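Local coordinates for protein quinoline 2-oxidoreductase small subunit (Pseudomonas putida, PDB 1T3Q) that forms part of a molybdenum hydroxylase that oxidises quinoline, carrying two [2Fe-2S] clusters that probably relay electrons between the molybdenum centre and FAD, at residues A14-N17 with V22-V25; P27-A32 with R36-L41; D131-V136 with A153-A158. One frame throughout, in Å; residues are numbered along the deposited sequence.

Contact 1: residues A14-N17 with V22-V25; sequences ATIN and VFYV
Ile-16 and Phe-23 meet on one face of the N-terminal hairpin, the aliphatic chain slanting against the ring. The tip of the isoleucine does the touching: its CD1 lies 4.0 Å from CE2 of Phe-23. Ile-16 reaches that far because CG1 is anti to the carbonyl carbon (chi1 -57°) and the chain then runs on fully extended, which carries CD1 toward strand 19-25. The methyl of Ala-14 approaches the same ring corner, with its CB 4.3 Å from CE2 of Phe-23, likewise at an oblique angle. Two methyl groups from different residues of strand 10-16 thus rest against one aromatic carbon. Phe-23 can offer this corner because its CG sits between the backbone N and the carbonyl carbon (chi1 53°), turning the ring toward the other strand. The contact is wholly apolar, and all three touching residues are buried. No backbone hydrogen bond joins these two segments directly; the hairpin is tied by bonds of Ala-14 with Arg-21 and of Phe-23 with Ile-12, and Phe-23 lies diagonally across from Ala-14. Helix 31-39 covers these side chains, with Val-39 on Ile-16 and Val-38 on Phe-23. An antiparallel hairpin whose inner face packs on the following helix opens the beta-grasp fold of plant-type [2Fe-2S] ferredoxin domains, and here it lies away from the cluster-binding residues.

Contact 2: residues P27-A32 with R36-L41; sequences PRMHLA and REVVGL
Met-29 stretches toward Val-38 with CG anti to the backbone N (chi1 179°) and chi2 also extended, then bends at chi3 (-89°). The extended part delivers SD to within 3.8 Å of CG2 of Val-38, the two side chains slanting past each other, and the bend swings CE round to lie 3.9 Å from OE2 of Glu-37. In Val-38, CG2 is the branch that meets the sulfur, while the side chain also packs on Phe-23 and Val-25 of strand 19-25. Glu-37 also packs on Arg-280 of the large subunit. Nearer the start of the helix the contact is a hydrogen bond: Arg-36 N donates to Ala-32 O over 3.1 Å, nearly straight at 164°, an ordinary i to i+4 helical turn. The aliphatic part of Arg-36 folds over the same oxygen, with CG 3.1 Å from Ala-32 O, before its guanidinium leaves for Thr-44 O and for a salt bridge with Asp-36 of the large subunit. His-30 is the N-cap of the helix. Its ND1 caps Asp-33 N and its NE2 bonds OE1 of Glu-49, a cluster-binding residue, which fixes the ring at both nitrogens. The side chain of Ala-32 comes within about 4 Å of those of Cys-56 and Cys-68 and about 6 Å of the first [2Fe-2S] cluster. The arrangement is that of the beta-grasp helix of a plant-type ferredoxin domain, its N-terminal end packed beside the [2Fe-2S] site.

Contact 3: residues D131-V136 with A153-A158; sequences DEVREV and AITDPA
Val-133 makes the contact from 131-136 to 153-158, using both of its methyl groups on consecutive residues at the end of helix 148-154. Its CG1 lies 3.6 Å from CD1 of Ile-154, and its CG2 lies 3.9 Å from CG2 of Thr-155 and 4.0 Å from CG2 of Ile-154. Val-133 meets the side chains of Ile-154 and Thr-155 at a slant. Ile-154 thus embraces the valine with two branches, while Thr-155 presents its methyl, the branch anti to the carbonyl carbon. No hydrogen bond crosses between the segments; the polar groups bond within their own turns or to other parts of the assembly. With chi1 at 55°, OG1 of Thr-155 turns back to Ile-151 O in the preceding helical turn. Asp-156 is the N-cap of helix 157-164: its OD2 accepts from Ala-158 N at 2.8 Å, from the anti side and 35° out of the carboxylate plane, and also forms a salt bridge with Arg-101. Arg-134, one residue beyond the valine, pairs with Asp-721 of the large subunit. In the helical [2Fe-2S] binding domain, Val-133 also packs on Ile-151 of helix 148-154, whereas Ile-154 reaches on to Ala-118 and Leu-122 of helix 111-124.

The three contacts follow one another in series along the chain. Contacts 1 and 2 share the plant-type [2Fe-2S] (beta-grasp) domain: the hairpin 10-16/19-25 leads directly into helix 31-39, their centres are 10 Å apart, and they touch, for instance through Ile-16 CG2 and Leu-41 CD1 at 3.6 Å. Together they contribute to the packing of the helix on the hairpin, with contact 2 the part that reaches the first cluster. Contact 3 belongs to the helical domain of the second cluster, on the opposite side of the chain's centre; its centre is about 32 Å from contact 1 and 31 Å from contact 2. The contacts thus belong to the two different cluster-binding domains of the subunit.

Contact 1: residues A14-N17 with V22-V25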
loop_
_atom_site.group_PDB
_atom_site.type_symbol
_atom_site.label_atom_id
_atom_site.label_comp_id
_atom_site.label_asym_id
_atom_site.label_seq_id
_atom_site.Cartn_x
_atom_site.Cartn_y
_atom_site.Cartn_z
ATOM N N ALA A 14 1.423 26.536 16.346
ATOM C CA ALA A 14 2.879 26.583 16.251
ATOM C C ALA A 14 3.326 26.613 14.794
ATOM O O ALA A 14 2.594 26.191 13.900
ATOM C CB ALA A 14 3.490 25.368 16.953
ATOM N N THR A 15 4.523 27.130 14.552
ATOM C CA THR A 15 5.041 27.164 13.197
ATOM C C THR A 15 5.899 25.915 13.021
ATOM O O THR A 15 6.795 25.649 13.819
ATOM C CB THR A 15 5.891 28.422 12.955
ATOM O OG1 THR A 15 5.066 29.583 13.115
ATOM C CG2 THR A 15 6.464 28.415 11.554
ATOM N N ILE A 16 5.603 25.137 11.988
ATOM C CA ILE A 16 6.348 23.912 11.725
ATOM C C ILE A 16 6.987 24.013 10.352
ATOM O O ILE A 16 6.296 24.120 9.339
ATOM C CB ILE A 16 5.422 22.681 11.786
ATOM C CG1 ILE A 16 4.732 22.630 13.149
ATOM C CG2 ILE A 16 6.234 21.403 11.539
ATOM C CD1 ILE A 16 3.763 21.466 13.325
ATOM N N ASN A 17 8.314 23.992 10.337
ATOM C CA ASN A 17 9.092 24.104 9.113
ATOM C C ASN A 17 8.721 25.344 8.305
ATOM O O ASN A 17 8.546 25.283 7.087
ATOM C CB ASN A 17 8.942 22.835 8.269
ATOM C CG ASN A 17 9.486 21.608 8.981
ATOM O OD1 ASN A 17 10.461 21.700 9.726
ATOM N ND2 ASN A 17 8.866 20.460 8.756
ATOM N N VAL A 22 -1.868 24.479 12.944
ATOM C CA VAL A 22 -2.812 24.379 14.042
ATOM C C VAL A 22 -3.187 22.911 14.165
ATOM O O VAL A 22 -3.709 22.321 13.224
ATOM C CB VAL A 22 -4.090 25.199 13.772
ATOM C CG1 VAL A 22 -5.087 24.982 14.899
ATOM C CG2 VAL A 22 -3.749 26.678 13.653
ATOM N N PHE A 23 -2.903 22.317 15.319
ATOM C CA PHE A 23 -3.231 20.913 15.539
ATOM C C PHE A 23 -3.855 20.694 16.912
ATOM O O PHE A 23 -3.607 21.457 17.850
ATOM C CB PHE A 23 -1.981 20.038 15.354
ATOM C CG PHE A 23 -0.793 20.476 16.166
ATOM C CD1 PHE A 23 -0.588 19.986 17.449
ATOM C CD2 PHE A 23 0.120 21.393 15.646
ATOM C CE1 PHE A 23 0.505 20.398 18.207
ATOM C CE2 PHE A 23 1.217 21.815 16.395
ATOM C CZ PHE A 23 1.411 21.318 17.679
ATOM N N TYR A 24 -4.680 19.659 17.015
ATOM C CA TYR A 24 -5.356 19.336 18.262
ATOM C C TYR A 24 -4.745 18.112 18.911
ATOM O O TYR A 24 -4.573 17.080 18.270
ATOM C CB TYR A 24 -6.846 19.108 18.013
ATOM C CG TYR A 24 -7.575 20.378 17.653
ATOM C CD1 TYR A 24 -7.387 20.986 16.412
ATOM C CD2 TYR A 24 -8.412 21.003 18.574
ATOM C CE1 TYR A 24 -8.014 22.187 16.102
ATOM C CE2 TYR A 24 -9.039 22.201 18.275
ATOM C CZ TYR A 24 -8.836 22.788 17.039
ATOM O OH TYR A 24 -9.449 23.984 16.752
ATOM N N VAL A 25 -4.426 18.236 20.193
ATOM C CA VAL A 25 -3.808 17.151 20.933
ATOM C C VAL A 25 -4.239 17.123 22.388
ATOM O O VAL A 25 -4.743 18.115 22.923
ATOM C CB VAL A 25 -2.263 17.280 20.914
ATOM C CG1 VAL A 25 -1.739 17.089 19.504
ATOM C CG2 VAL A 25 -1.849 18.647 21.453
#

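Contact 2: residues P27-A32 with R36-L41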
loop_
_atom_site.group_PDB
_atom_site.type_symbol
_atom_site.label_atom_id
_atom_site.label_comp_id
_atom_site.label_asym_id
_atom_site.label_seq_id
_atom_site.Cartn_x
_atom_site.Cartn_y
_atom_site.Cartn_z
ATOM N N PRO A 27 -3.133 16.665 26.391
ATOM C CA PRO A 27 -1.925 17.002 27.150
ATOM C C PRO A 27 -0.993 15.799 27.348
ATOM O O PRO A 27 0.223 15.959 27.406
ATOM C CB PRO A 27 -2.487 17.517 28.477
ATOM C CG PRO A 27 -3.796 18.137 28.066
ATOM C CD PRO A 27 -4.347 17.112 27.101
ATOM N N ARG A 28 -1.574 14.603 27.437
ATOM C CA ARG A 28 -0.812 13.370 27.654
ATOM C C ARG A 28 0.081 12.922 26.501
ATOM O O ARG A 28 0.844 11.967 26.647
ATOM C CB ARG A 28 -1.761 12.213 28.001
ATOM C CG ARG A 28 -2.595 11.717 26.817
ATOM C CD ARG A 28 -3.547 10.591 27.228
ATOM N NE ARG A 28 -2.850 9.492 27.894
ATOM C CZ ARG A 28 -3.455 8.416 28.398
ATOM N NH1 ARG A 28 -2.746 7.463 28.988
ATOM N NH2 ARG A 28 -4.771 8.289 28.308
ATOM N N MET A 29 -0.018 13.587 25.356
ATOM C CA MET A 29 0.786 13.211 24.198
ATOM C C MET A 29 2.039 14.078 24.083
ATOM O O MET A 29 1.951 15.310 24.140
ATOM C CB MET A 29 -0.057 13.344 22.916
ATOM C CG MET A 29 0.687 12.992 21.631
ATOM S SD MET A 29 -0.318 13.071 20.134
ATOM C CE MET A 29 -0.983 11.416 20.083
ATOM N N HIS A 30 3.208 13.452 23.934
ATOM C CA HIS A 30 4.408 14.260 23.784
ATOM C C HIS A 30 4.521 14.777 22.351
ATOM O O HIS A 30 3.815 14.315 21.452
ATOM C CB HIS A 30 5.684 13.515 24.231
ATOM C CG HIS A 30 5.860 12.139 23.657
ATOM N ND1 HIS A 30 5.884 11.886 22.302
ATOM C CD2 HIS A 30 6.126 10.956 24.263
ATOM C CE1 HIS A 30 6.164 10.610 22.099
ATOM N NE2 HIS A 30 6.317 10.024 23.273
ATOM N N LEU A 31 5.386 15.766 22.155
ATOM C CA LEU A 31 5.573 16.394 20.853
ATOM C C LEU A 31 6.000 15.441 19.741
ATOM O O LEU A 31 5.547 15.572 18.599
ATOM C CB LEU A 31 6.578 17.544 20.983
ATOM C CG LEU A 31 6.806 18.405 19.737
ATOM C CD1 LEU A 31 5.472 18.886 19.184
ATOM C CD2 LEU A 31 7.702 19.581 20.097
ATOM N N ALA A 32 6.863 14.481 20.068
ATOM C CA ALA A 32 7.319 13.513 19.074
ATOM C C ALA A 32 6.110 12.785 18.484
ATOM O O ALA A 32 5.958 12.711 17.268
ATOM C CB ALA A 32 8.289 12.512 19.712
ATOM N N ARG A 36 4.484 13.158 14.623
ATOM C CA ARG A 36 4.348 11.941 13.837
ATOM C C ARG A 36 2.923 11.532 13.496
ATOM O O ARG A 36 2.590 11.337 12.327
ATOM C CB ARG A 36 5.024 10.774 14.567
ATOM C CG ARG A 36 6.524 10.940 14.809
ATOM C CD ARG A 36 7.036 9.821 15.711
ATOM N NE ARG A 36 6.553 8.521 15.245
ATOM C CZ ARG A 36 7.008 7.894 14.163
ATOM N NH1 ARG A 36 7.974 8.438 13.430
ATOM N NH2 ARG A 36 6.471 6.736 13.793
ATOM N N GLU A 37 2.085 11.409 14.523
ATOM C CA GLU A 37 0.714 10.946 14.355
ATOM C C GLU A 37 -0.388 11.980 14.109
ATOM O O GLU A 37 -1.376 11.682 13.439
ATOM C CB GLU A 37 0.364 10.059 15.560
ATOM C CG GLU A 37 1.316 8.863 15.674
ATOM C CD GLU A 37 1.264 8.144 17.017
ATOM O OE1 GLU A 37 1.986 7.133 17.165
ATOM O OE2 GLU A 37 0.523 8.583 17.923
ATOM N N VAL A 38 -0.235 13.188 14.632
ATOM C CA VAL A 38 -1.264 14.200 14.414
ATOM C C VAL A 38 -0.942 15.085 13.213
ATOM O O VAL A 38 -1.797 15.313 12.359
ATOM C CB VAL A 38 -1.460 15.086 15.658
ATOM C CG1 VAL A 38 -2.511 16.164 15.371
ATOM C CG2 VAL A 38 -1.905 14.228 16.837
ATOM N N VAL A 39 0.292 15.569 13.141
ATOM C CA VAL A 39 0.703 16.425 12.035
ATOM C C VAL A 39 1.078 15.596 10.800
ATOM O O VAL A 39 0.973 16.067 9.667
ATOM C CB VAL A 39 1.898 17.321 12.443
ATOM C CG1 VAL A 39 2.190 18.334 11.347
ATOM C CG2 VAL A 39 1.593 18.034 13.757
ATOM N N GLY A 40 1.514 14.359 11.019
ATOM C CA GLY A 40 1.865 13.499 9.903
ATOM C C GLY A 40 3.295 13.617 9.402
ATOM O O GLY A 40 3.574 13.297 8.255
ATOM N N LEU A 41 4.197 14.084 10.255
ATOM C CA LEU A 41 5.597 14.221 9.888
ATOM C C LEU A 41 6.358 13.139 10.644
ATOM O O LEU A 41 6.828 13.354 11.765
ATOM C CB LEU A 41 6.100 15.614 10.277
ATOM C CG LEU A 41 5.399 16.771 9.555
ATOM C CD1 LEU A 41 5.828 18.101 10.165
ATOM C CD2 LEU A 41 5.741 16.719 8.066
#

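Contact 3: residues D131-V136 with A153-A158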
loop_
_atom_site.group_PDB
_atom_site.type_symbol
_atom_site.label_atom_id
_atom_site.label_comp_id
_atom_site.label_asym_id
_atom_site.label_seq_id
_atom_site.Cartn_x
_atom_site.Cartn_y
_atom_site.Cartn_z
ATOM N N ASP A 131 37.035 17.010 17.859
ATOM C CA ASP A 131 36.782 16.825 19.287
ATOM C C ASP A 131 35.534 17.563 19.744
ATOM O O ASP A 131 34.763 17.046 20.549
ATOM C CB ASP A 131 37.980 17.296 20.115
ATOM C CG ASP A 131 39.058 16.239 20.226
ATOM O OD1 ASP A 131 40.174 16.568 20.678
ATOM O OD2 ASP A 131 38.783 15.074 19.874
ATOM N N GLU A 132 35.346 18.776 19.233
ATOM C CA GLU A 132 34.183 19.574 19.586
ATOM C C GLU A 132 32.915 18.885 19.084
ATOM O O GLU A 132 31.898 18.846 19.782
ATOM C CB GLU A 132 34.314 20.983 18.986
ATOM C CG GLU A 132 35.414 21.811 19.661
ATOM C CD GLU A 132 35.793 23.088 18.910
ATOM O OE1 GLU A 132 36.556 23.894 19.485
ATOM O OE2 GLU A 132 35.350 23.286 17.757
ATOM N N VAL A 133 32.979 18.337 17.875
ATOM C CA VAL A 133 31.823 17.652 17.315
ATOM C C VAL A 133 31.503 16.400 18.135
ATOM O O VAL A 133 30.350 16.172 18.496
ATOM C CB VAL A 133 32.049 17.264 15.837
ATOM C CG1 VAL A 133 30.835 16.508 15.304
ATOM C CG2 VAL A 133 32.273 18.525 14.997
ATOM N N ARG A 134 32.517 15.599 18.443
ATOM C CA ARG A 134 32.282 14.391 19.229
ATOM C C ARG A 134 31.664 14.740 20.582
ATOM O O ARG A 134 30.805 14.016 21.085
ATOM C CB ARG A 134 33.586 13.606 19.423
ATOM C CG ARG A 134 34.010 12.804 18.184
ATOM C CD ARG A 134 35.333 12.077 18.406
ATOM N NE ARG A 134 35.763 11.298 17.243
ATOM C CZ ARG A 134 35.280 10.102 16.913
ATOM N NH1 ARG A 134 34.340 9.533 17.654
ATOM N NH2 ARG A 134 35.746 9.469 15.846
ATOM N N GLU A 135 32.092 15.863 21.154
ATOM C CA GLU A 135 31.583 16.318 22.442
ATOM C C GLU A 135 30.113 16.697 22.382
ATOM O O GLU A 135 29.309 16.245 23.198
ATOM C CB GLU A 135 32.394 17.521 22.931
ATOM C CG GLU A 135 33.834 17.183 23.253
ATOM C CD GLU A 135 34.704 18.409 23.457
ATOM O OE1 GLU A 135 35.906 18.233 23.761
ATOM O OE2 GLU A 135 34.196 19.545 23.309
ATOM N N VAL A 136 29.754 17.533 21.417
ATOM C CA VAL A 136 28.370 17.963 21.293
ATOM C C VAL A 136 27.449 16.857 20.780
ATOM O O VAL A 136 26.277 16.801 21.150
ATOM C CB VAL A 136 28.257 19.193 20.373
ATOM C CG1 VAL A 136 26.821 19.708 20.362
ATOM C CG2 VAL A 136 29.201 20.286 20.867
ATOM N N ALA A 153 31.493 13.812 8.182
ATOM C CA ALA A 153 30.475 14.559 7.456
ATOM C C ALA A 153 30.286 15.982 7.975
ATOM O O ALA A 153 30.219 16.926 7.186
ATOM C CB ALA A 153 29.138 13.808 7.496
ATOM N N ILE A 154 30.210 16.131 9.293
ATOM C CA ILE A 154 30.004 17.441 9.905
ATOM C C ILE A 154 31.186 18.403 9.746
ATOM O O ILE A 154 30.992 19.618 9.675
ATOM C CB ILE A 154 29.671 17.290 11.407
ATOM C CG1 ILE A 154 28.369 16.498 11.558
ATOM C CG2 ILE A 154 29.548 18.669 12.069
ATOM C CD1 ILE A 154 28.072 16.053 12.975
ATOM N N THR A 155 32.398 17.861 9.676
ATOM C CA THR A 155 33.592 18.690 9.535
ATOM C C THR A 155 34.045 18.852 8.091
ATOM O O THR A 155 35.103 19.422 7.830
ATOM C CB THR A 155 34.775 18.119 10.354
ATOM O OG1 THR A 155 35.006 16.752 9.986
ATOM C CG2 THR A 155 34.480 18.201 11.841
ATOM N N ASP A 156 33.245 18.346 7.159
ATOM C CA ASP A 156 33.559 18.443 5.735
ATOM C C ASP A 156 33.657 19.922 5.358
ATOM O O ASP A 156 32.803 20.722 5.739
ATOM C CB ASP A 156 32.458 17.772 4.911
ATOM C CG ASP A 156 32.768 17.750 3.429
ATOM O OD1 ASP A 156 33.344 16.749 2.957
ATOM O OD2 ASP A 156 32.442 18.740 2.733
ATOM N N PRO A 157 34.689 20.301 4.588
ATOM C CA PRO A 157 34.859 21.705 4.188
ATOM C C PRO A 157 33.688 22.324 3.418
ATOM O O PRO A 157 33.453 23.526 3.516
ATOM C CB PRO A 157 36.164 21.681 3.388
ATOM C CG PRO A 157 36.196 20.286 2.819
ATOM C CD PRO A 157 35.732 19.448 3.987
ATOM N N ALA A 158 32.951 21.515 2.662
ATOM C CA ALA A 158 31.803 22.023 1.913
ATOM C C ALA A 158 30.682 22.388 2.886
ATOM O O ALA A 158 29.895 23.306 2.631
ATOM C CB ALA A 158 31.315 20.982 0.916
#